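Local coordinates for protein Polyphosphate:AMP phosphotransferase (Meiothermus ruber H328, PDB 5O6M) that transfers phosphate from inorganic polyphosphate to nucleotides, converting AMP to ADP and ADP to ATP, at residues A89-P94 and L104-Q109; V60-M65 and L117-R122. The protein carries 1 engineered substitution. All blocks are in the same frame, centred on the assembly; numbering follows the deposited sequence. Where two conformers were deposited one is given.

Contact 1: residues A89-P94 and L104-Q109; sequences ASFGVP and LWRVHQ. With ATP (adenosine-5'-triphosphate), chain X.
Arg-106 reaches from the short helix 105-108 and lays its guanidinium end-on against the backbone carbonyl of Gly-92. Both terminal nitrogens donate to Gly-92 O, NH1 at 2.8 Å and NH2 at 3.0 Å. The oxygen lies in the guanidinium plane, yet neither bond is straight, that from NH2 being bent to 140°, since two N-H groups share one acceptor. Also in the guanidinium plane, ATP N7 lies 3.1 Å beyond Arg-106 NH2. Pro-94 CG covers one face of the guanidinium and Phe-91 CD1 the other, each toward the rim, with the phenyl ring tilted 56° to the guanidinium plane. Arg-106 CG sits between the backbone N and the carbonyl carbon (chi1 70°), and from there the extended chain carries the guanidinium between Pro-94 and Phe-91; Glu-98 OE1 makes a salt bridge to NH1. Val-107 meets the Phe-91 ring across its face in a CH-pi contact, CG2 standing 4.1 Å from the centroid, while Arg-106 O touches the ring edge at CE1. A leucine here has no N-H to offer, and would probably leave Gly-92 O without its two donors and Glu-98 without a charge to pair with. Pro-94 CD packs 3.3 Å from adenine N1. The loop after strand 86-90 and this arginine form part of the adenine side of the ATP pocket in a polyphosphate kinase 2 of the P-loop NTPase clan.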
loop_
_atom_site.group_PDB
_atom_site.type_symbol
_atom_site.label_atom_id
_atom_site.label_comp_id
_atom_site.label_asym_id
_atom_site.label_seq_id
_atom_site.Cartn_x
_atom_site.Cartn_y
_atom_site.Cartn_z
ATOM N N ALA D 89 -3.515 -4.771 13.399
ATOM C CA ALA D 89 -2.533 -3.845 12.846
ATOM C C ALA D 89 -1.669 -3.332 13.989
ATOM O O ALA D 89 -2.165 -2.643 14.888
ATOM C CB ALA D 89 -3.202 -2.685 12.106
ATOM N N SER D 90 -0.388 -3.679 13.960
ATOM C CA SER D 90 0.557 -3.265 14.984
ATOM C C SER D 90 1.306 -2.027 14.520
ATOM O O SER D 90 1.615 -1.885 13.334
ATOM C CB SER D 90 1.559 -4.381 15.286
ATOM O OG SER D 90 0.913 -5.520 15.810
ATOM N N PHE D 91 1.582 -1.125 15.456
ATOM C CA PHE D 91 2.332 0.089 15.174
ATOM C C PHE D 91 3.570 0.117 16.059
ATOM O O PHE D 91 3.457 0.194 17.286
ATOM C CB PHE D 91 1.470 1.338 15.384
ATOM C CG PHE D 91 0.320 1.451 14.418
ATOM C CD1 PHE D 91 0.530 1.918 13.126
ATOM C CD2 PHE D 91 -0.967 1.097 14.799
ATOM C CE1 PHE D 91 -0.517 2.024 12.230
ATOM C CE2 PHE D 91 -2.023 1.202 13.908
ATOM C CZ PHE D 91 -1.798 1.664 12.622
ATOM N N GLY D 92 4.745 0.055 15.430
ATOM C CA GLY D 92 6.011 0.164 16.105
ATOM C C GLY D 92 6.704 1.477 15.798
ATOM O O GLY D 92 6.086 2.448 15.347
ATOM N N VAL D 93 8.009 1.506 16.034
ATOM C CA VAL D 93 8.731 2.770 15.852
ATOM C C VAL D 93 8.696 3.161 14.376
ATOM O O VAL D 93 9.012 2.332 13.506
ATOM C CB VAL D 93 10.168 2.652 16.372
ATOM C CG1 VAL D 93 10.397 1.296 17.020
ATOM C CG2 VAL D 93 11.183 2.923 15.261
ATOM N N PRO D 94 8.302 4.389 14.045
ATOM C CA PRO D 94 8.096 4.754 12.636
ATOM C C PRO D 94 9.362 4.603 11.802
ATOM O O PRO D 94 10.467 4.916 12.250
ATOM C CB PRO D 94 7.656 6.221 12.713
ATOM C CG PRO D 94 7.071 6.372 14.077
ATOM C CD PRO D 94 7.863 5.448 14.969
ATOM N N LEU D 104 -0.394 10.586 10.998
ATOM C CA LEU D 104 -1.637 9.855 10.777
ATOM C C LEU D 104 -1.651 9.077 9.465
ATOM O O LEU D 104 -2.547 8.248 9.267
ATOM C CB LEU D 104 -2.837 10.810 10.816
ATOM C CG LEU D 104 -3.297 11.322 12.180
ATOM C CD1 LEU D 104 -4.583 12.116 12.045
ATOM C CD2 LEU D 104 -3.490 10.169 13.150
ATOM N N TRP D 105 -0.684 9.311 8.577
ATOM C CA TRP D 105 -0.669 8.624 7.289
ATOM C C TRP D 105 -0.613 7.110 7.473
ATOM O O TRP D 105 -1.452 6.376 6.942
ATOM C CB TRP D 105 0.520 9.118 6.469
ATOM C CG TRP D 105 0.723 8.477 5.120
ATOM C CD1 TRP D 105 0.075 8.790 3.956
ATOM C CD2 TRP D 105 1.662 7.446 4.787
ATOM N NE1 TRP D 105 0.549 8.015 2.925
ATOM C CE2 TRP D 105 1.525 7.183 3.408
ATOM C CE3 TRP D 105 2.606 6.719 5.521
ATOM C CZ2 TRP D 105 2.291 6.221 2.749
ATOM C CZ3 TRP D 105 3.364 5.764 4.867
ATOM C CH2 TRP D 105 3.204 5.524 3.494
ATOM N N ARG D 106 0.369 6.621 8.232
ATOM C CA ARG D 106 0.518 5.181 8.401
ATOM C C ARG D 106 -0.628 4.562 9.193
ATOM O O ARG D 106 -0.868 3.358 9.069
ATOM C CB ARG D 106 1.851 4.858 9.079
ATOM C CG ARG D 106 1.921 5.262 10.538
ATOM C CD ARG D 106 3.157 4.678 11.189
ATOM N NE ARG D 106 3.135 4.834 12.640
ATOM C CZ ARG D 106 3.939 4.177 13.467
ATOM N NH1 ARG D 106 4.833 3.325 12.982
ATOM N NH2 ARG D 106 3.851 4.373 14.777
ATOM N N VAL D 107 -1.325 5.348 10.015
ATOM C CA VAL D 107 -2.447 4.811 10.780
ATOM C C VAL D 107 -3.717 4.794 9.938
ATOM O O VAL D 107 -4.471 3.814 9.950
ATOM C CB VAL D 107 -2.649 5.610 12.084
ATOM C CG1 VAL D 107 -3.862 5.091 12.834
ATOM C CG2 VAL D 107 -1.411 5.523 12.958
ATOM N N HIS D 108 -3.988 5.881 9.211
ATOM C CA HIS D 108 -5.191 5.940 8.389
ATOM C C HIS D 108 -5.247 4.785 7.396
ATOM O O HIS D 108 -6.325 4.242 7.126
ATOM C CB HIS D 108 -5.270 7.274 7.647
ATOM C CG HIS D 108 -6.655 7.629 7.197
ATOM N ND1 HIS D 108 -6.989 8.878 6.722
ATOM C CD2 HIS D 108 -7.796 6.898 7.167
ATOM C CE1 HIS D 108 -8.271 8.898 6.405
ATOM N NE2 HIS D 108 -8.785 7.711 6.668
ATOM N N GLN D 109 -4.091 4.406 6.843
ATOM C CA GLN D 109 -4.028 3.314 5.879
ATOM C C GLN D 109 -4.655 2.038 6.421
ATOM O O GLN D 109 -5.190 1.230 5.653
ATOM C CB GLN D 109 -2.568 3.058 5.493
ATOM C CG GLN D 109 -2.354 1.834 4.629
ATOM C CD GLN D 109 -3.069 1.934 3.302
ATOM O OE1 GLN D 109 -3.118 3.001 2.687
ATOM N NE2 GLN D 109 -3.636 0.822 2.853
HETATM P PG ATP X . 5.134 -4.245 21.992
HETATM O O1G ATP X . 3.971 -3.559 21.328
HETATM O O2G ATP X . 5.558 -3.566 23.291
HETATM O O3G ATP X . 4.866 -5.730 22.276
HETATM P PB ATP X . 7.167 -5.218 20.120
HETATM O O1B ATP X . 8.518 -5.538 20.629
HETATM O O2B ATP X . 6.220 -6.403 19.922
HETATM O O3B ATP X . 6.417 -4.165 21.050
HETATM P PA ATP X . 6.693 -3.091 18.110
HETATM O O1A ATP X . 5.280 -3.261 17.712
HETATM O O2A ATP X . 7.630 -2.760 16.951
HETATM O O3A ATP X . 7.251 -4.448 18.730
HETATM O "O5'" ATP X . 6.851 -1.831 19.153
HETATM C "C5'" ATP X . 8.144 -1.225 19.359
HETATM C "C4'" ATP X . 8.045 0.173 19.924
HETATM O "O4'" ATP X . 7.497 1.095 18.956
HETATM C "C3'" ATP X . 7.210 0.350 21.202
HETATM O "O3'" ATP X . 8.073 0.632 22.297
HETATM C "C2'" ATP X . 6.313 1.562 20.890
HETATM O "O2'" ATP X . 6.221 2.488 21.967
HETATM C "C1'" ATP X . 7.069 2.193 19.727
HETATM N N9 ATP X . 6.290 3.115 18.907
HETATM C C8 ATP X . 5.036 2.932 18.388
HETATM N N7 ATP X . 4.547 3.988 17.783
HETATM C C5 ATP X . 5.554 4.933 17.908
HETATM C C6 ATP X . 5.655 6.275 17.492
HETATM N N6 ATP X . 4.670 6.942 16.884
HETATM N N1 ATP X . 6.804 6.931 17.764
HETATM C C2 ATP X . 7.773 6.288 18.422
HETATM N N3 ATP X . 7.785 5.034 18.878
HETATM C C4 ATP X . 6.640 4.406 18.588
#

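Contact 2: residues V60-M65 and L117-R122; sequences VVLQAM and LVIFDR. Engineered in segment 117-122: Asp-121 (natural residue Asn). With ATP (adenosine-5'-triphosphate), chain X.
Val-60 O receives the amide of Phe-120, N to O 2.8 Å, and also touches the CA of Ile-119 in a CA-H...O contact. In the same run of parallel-strand bonds Val-60 N donates to Val-118 O at 2.8 Å and almost straight, 177°, Leu-62 N follows to Phe-120 O, and Arg-122 N closes the series on Leu-62 O at a longer 3.2 Å. On one face of the sheet Leu-62 CD1 lies across Ile-119 CG2 at 3.7 Å, and Val-60 CG2 meets Leu-117 CD2. On the other, Val-61 is near the CB of Phe-120. Gln-63, bent at its second torsion (chi2 -76°), folds its amide back so that OE1, hydrogen-bonded to Ser-123 OG, lies 3.2 Å from Arg-122 CA; its NE2 is held by Glu-126 and Tyr-210. Arg-122 leaves the strand end with an extended chain and grips the gamma-phosphate of ATP, NE to O1G at 2.9 Å and NH2 to O2G at 2.8 Å, both nearly straight, while Glu-126 and Asp-66 make salt bridges to NH1 and NH2. The ribose C2' lies over one guanidinium face, and a water bridges NH1 to Ala-64 O. Asp-121, engineered from the natural Asn, makes a salt bridge to Lys-70 through OD1. Strands 57-64 and 117-121 are neighbours in the parallel sheet, with strand 161-169 beyond the first, strand 86-90 beyond the second, and helix 203-217 packed on Met-65.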
loop_
_atom_site.group_PDB
_atom_site.type_symbol
_atom_site.label_atom_id
_atom_site.label_comp_id
_atom_site.label_asym_id
_atom_site.label_seq_id
_atom_site.Cartn_x
_atom_site.Cartn_y
_atom_site.Cartn_z
ATOM N N VAL D 60 -11.070 -1.314 17.194
ATOM C CA VAL D 60 -10.750 -1.502 18.606
ATOM C C VAL D 60 -9.318 -1.032 18.836
ATOM O O VAL D 60 -8.372 -1.596 18.270
ATOM C CB VAL D 60 -10.933 -2.965 19.036
ATOM C CG1 VAL D 60 -10.485 -3.160 20.478
ATOM C CG2 VAL D 60 -12.383 -3.386 18.863
ATOM N N VAL D 61 -9.156 -0.008 19.674
ATOM C CA VAL D 61 -7.848 0.537 20.026
ATOM C C VAL D 61 -7.408 -0.041 21.364
ATOM O O VAL D 61 -8.197 -0.097 22.317
ATOM C CB VAL D 61 -7.887 2.073 20.083
ATOM C CG1 VAL D 61 -6.531 2.623 20.507
ATOM C CG2 VAL D 61 -8.294 2.640 18.733
ATOM N N LEU D 62 -6.160 -0.508 21.424
ATOM C CA LEU D 62 -5.550 -1.022 22.647
ATOM C C LEU D 62 -4.294 -0.218 22.950
ATOM O O LEU D 62 -3.368 -0.180 22.131
ATOM C CB LEU D 62 -5.215 -2.507 22.511
ATOM C CG LEU D 62 -6.374 -3.474 22.269
ATOM C CD1 LEU D 62 -5.846 -4.890 22.204
ATOM C CD2 LEU D 62 -7.417 -3.344 23.365
ATOM N N GLN D 63 -4.264 0.425 24.116
ATOM C CA GLN D 63 -3.066 1.085 24.617
ATOM C C GLN D 63 -2.847 0.678 26.070
ATOM O O GLN D 63 -3.801 0.431 26.811
ATOM C CB GLN D 63 -3.169 2.617 24.498
ATOM C CG GLN D 63 -3.184 3.161 23.060
ATOM C CD GLN D 63 -1.815 3.169 22.378
ATOM O OE1 GLN D 63 -1.728 3.206 21.151
ATOM N NE2 GLN D 63 -0.748 3.166 23.169
ATOM N N ALA D 64 -1.581 0.600 26.472
ATOM C CA ALA D 64 -1.251 0.218 27.839
ATOM C C ALA D 64 0.212 0.532 28.099
ATOM O O ALA D 64 1.011 0.673 27.167
ATOM C CB ALA D 64 -1.532 -1.266 28.097
ATOM N N MET D 65 0.550 0.662 29.380
ATOM C CA MET D 65 1.953 0.643 29.760
ATOM C C MET D 65 2.586 -0.659 29.285
ATOM O O MET D 65 1.904 -1.670 29.081
ATOM C CB MET D 65 2.103 0.776 31.278
ATOM C CG MET D 65 1.516 2.051 31.873
ATOM S SD MET D 65 2.306 3.561 31.277
ATOM C CE MET D 65 4.033 3.158 31.519
ATOM N N LEU D 117 -13.379 -6.071 11.429
ATOM C CA LEU D 117 -13.035 -5.616 12.768
ATOM C C LEU D 117 -11.519 -5.573 12.856
ATOM O O LEU D 117 -10.853 -6.595 12.654
ATOM C CB LEU D 117 -13.627 -6.536 13.840
ATOM C CG LEU D 117 -13.560 -6.101 15.308
ATOM C CD1 LEU D 117 -14.412 -7.016 16.175
ATOM C CD2 LEU D 117 -12.130 -6.069 15.830
ATOM N N VAL D 118 -10.975 -4.401 13.156
ATOM C CA VAL D 118 -9.535 -4.215 13.233
ATOM C C VAL D 118 -9.157 -3.858 14.661
ATOM O O VAL D 118 -9.814 -3.032 15.303
ATOM C CB VAL D 118 -9.046 -3.132 12.251
ATOM C CG1 VAL D 118 -7.596 -2.794 12.529
ATOM C CG2 VAL D 118 -9.221 -3.604 10.813
ATOM N N ILE D 119 -8.093 -4.484 15.152
ATOM C CA ILE D 119 -7.519 -4.163 16.448
ATOM C C ILE D 119 -6.233 -3.391 16.198
ATOM O O ILE D 119 -5.320 -3.894 15.532
ATOM C CB ILE D 119 -7.257 -5.423 17.280
ATOM C CG1 ILE D 119 -8.561 -6.194 17.479
ATOM C CG2 ILE D 119 -6.651 -5.055 18.623
ATOM C CD1 ILE D 119 -8.360 -7.671 17.738
ATOM N N PHE D 120 -6.176 -2.159 16.701
ATOM C CA PHE D 120 -4.939 -1.388 16.698
ATOM C C PHE D 120 -4.116 -1.796 17.915
ATOM O O PHE D 120 -4.468 -1.471 19.054
ATOM C CB PHE D 120 -5.228 0.111 16.694
ATOM C CG PHE D 120 -5.501 0.677 15.323
ATOM C CD1 PHE D 120 -5.594 -0.155 14.217
ATOM C CD2 PHE D 120 -5.642 2.045 15.138
ATOM C CE1 PHE D 120 -5.838 0.368 12.953
ATOM C CE2 PHE D 120 -5.884 2.571 13.880
ATOM C CZ PHE D 120 -5.982 1.735 12.786
ATOM N N ASP D 121 -3.034 -2.531 17.673
ATOM C CA ASP D 121 -2.074 -2.896 18.714
ATOM C C ASP D 121 -1.101 -1.731 18.821
ATOM O O ASP D 121 -0.115 -1.644 18.087
ATOM C CB ASP D 121 -1.383 -4.210 18.368
ATOM C CG ASP D 121 -0.171 -4.484 19.235
ATOM O OD1 ASP D 121 -0.125 -3.989 20.378
ATOM O OD2 ASP D 121 0.738 -5.201 18.768
ATOM N N ARG D 122 -1.392 -0.817 19.751
ATOM C CA ARG D 122 -0.835 0.531 19.728
ATOM C C ARG D 122 -1.448 1.283 18.552
ATOM O O ARG D 122 -2.065 0.663 17.679
ATOM C CB ARG D 122 0.691 0.498 19.636
ATOM C CG ARG D 122 1.363 -0.064 20.882
ATOM C CD ARG D 122 2.874 0.089 20.813
ATOM N NE ARG D 122 3.542 -0.701 21.843
ATOM C CZ ARG D 122 3.786 -0.272 23.076
ATOM N NH1 ARG D 122 3.425 0.953 23.440
ATOM N NH2 ARG D 122 4.399 -1.066 23.942
HETATM P PG ATP X . 5.134 -4.245 21.992
HETATM O O1G ATP X . 3.971 -3.559 21.328
HETATM O O2G ATP X . 5.558 -3.566 23.291
HETATM O O3G ATP X . 4.866 -5.730 22.276
HETATM P PB ATP X . 7.167 -5.218 20.120
HETATM O O1B ATP X . 8.518 -5.538 20.629
HETATM O O2B ATP X . 6.220 -6.403 19.922
HETATM O O3B ATP X . 6.417 -4.165 21.050
HETATM P PA ATP X . 6.693 -3.091 18.110
HETATM O O1A ATP X . 5.280 -3.261 17.712
HETATM O O2A ATP X . 7.630 -2.760 16.951
HETATM O O3A ATP X . 7.251 -4.448 18.730
HETATM O "O5'" ATP X . 6.851 -1.831 19.153
HETATM C "C5'" ATP X . 8.144 -1.225 19.359
HETATM C "C4'" ATP X . 8.045 0.173 19.924
HETATM O "O4'" ATP X . 7.497 1.095 18.956
HETATM C "C3'" ATP X . 7.210 0.350 21.202
HETATM O "O3'" ATP X . 8.073 0.632 22.297
HETATM C "C2'" ATP X . 6.313 1.562 20.890
HETATM O "O2'" ATP X . 6.221 2.488 21.967
HETATM C "C1'" ATP X . 7.069 2.193 19.727
HETATM N N9 ATP X . 6.290 3.115 18.907
HETATM C C8 ATP X . 5.036 2.932 18.388
HETATM N N7 ATP X . 4.547 3.988 17.783
HETATM C C5 ATP X . 5.554 4.933 17.908
HETATM C C6 ATP X . 5.655 6.275 17.492
HETATM N N6 ATP X . 4.670 6.942 16.884
HETATM N N1 ATP X . 6.804 6.931 17.764
HETATM C C2 ATP X . 7.773 6.288 18.422
HETATM N N3 ATP X . 7.785 5.034 18.878
HETATM C C4 ATP X . 6.640 4.406 18.588
HETATM O O HOH W 1 3.798 1.526 26.205
#

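From the N terminus, after helix 29-53, strand 57-64 brings the first half of contact 2. The chain then passes through helix 70-77 to strand 86-90, whose end and following loop give the first half of contact 1. After helix 96-99, helix 105-108 packs back on that segment, so contact 1 closes a short loop nested inside the longer one closed by contact 2, when strand 117-121 pairs with 57-64. Strand 117-121 joins the two: it lies between 86-90 and 57-64, with Ala-89 probably hydrogen-bonded to Ile-119 and Asp-121, and Val-107 packing on Phe-120. Both contacts reach the same ATP, from different ends.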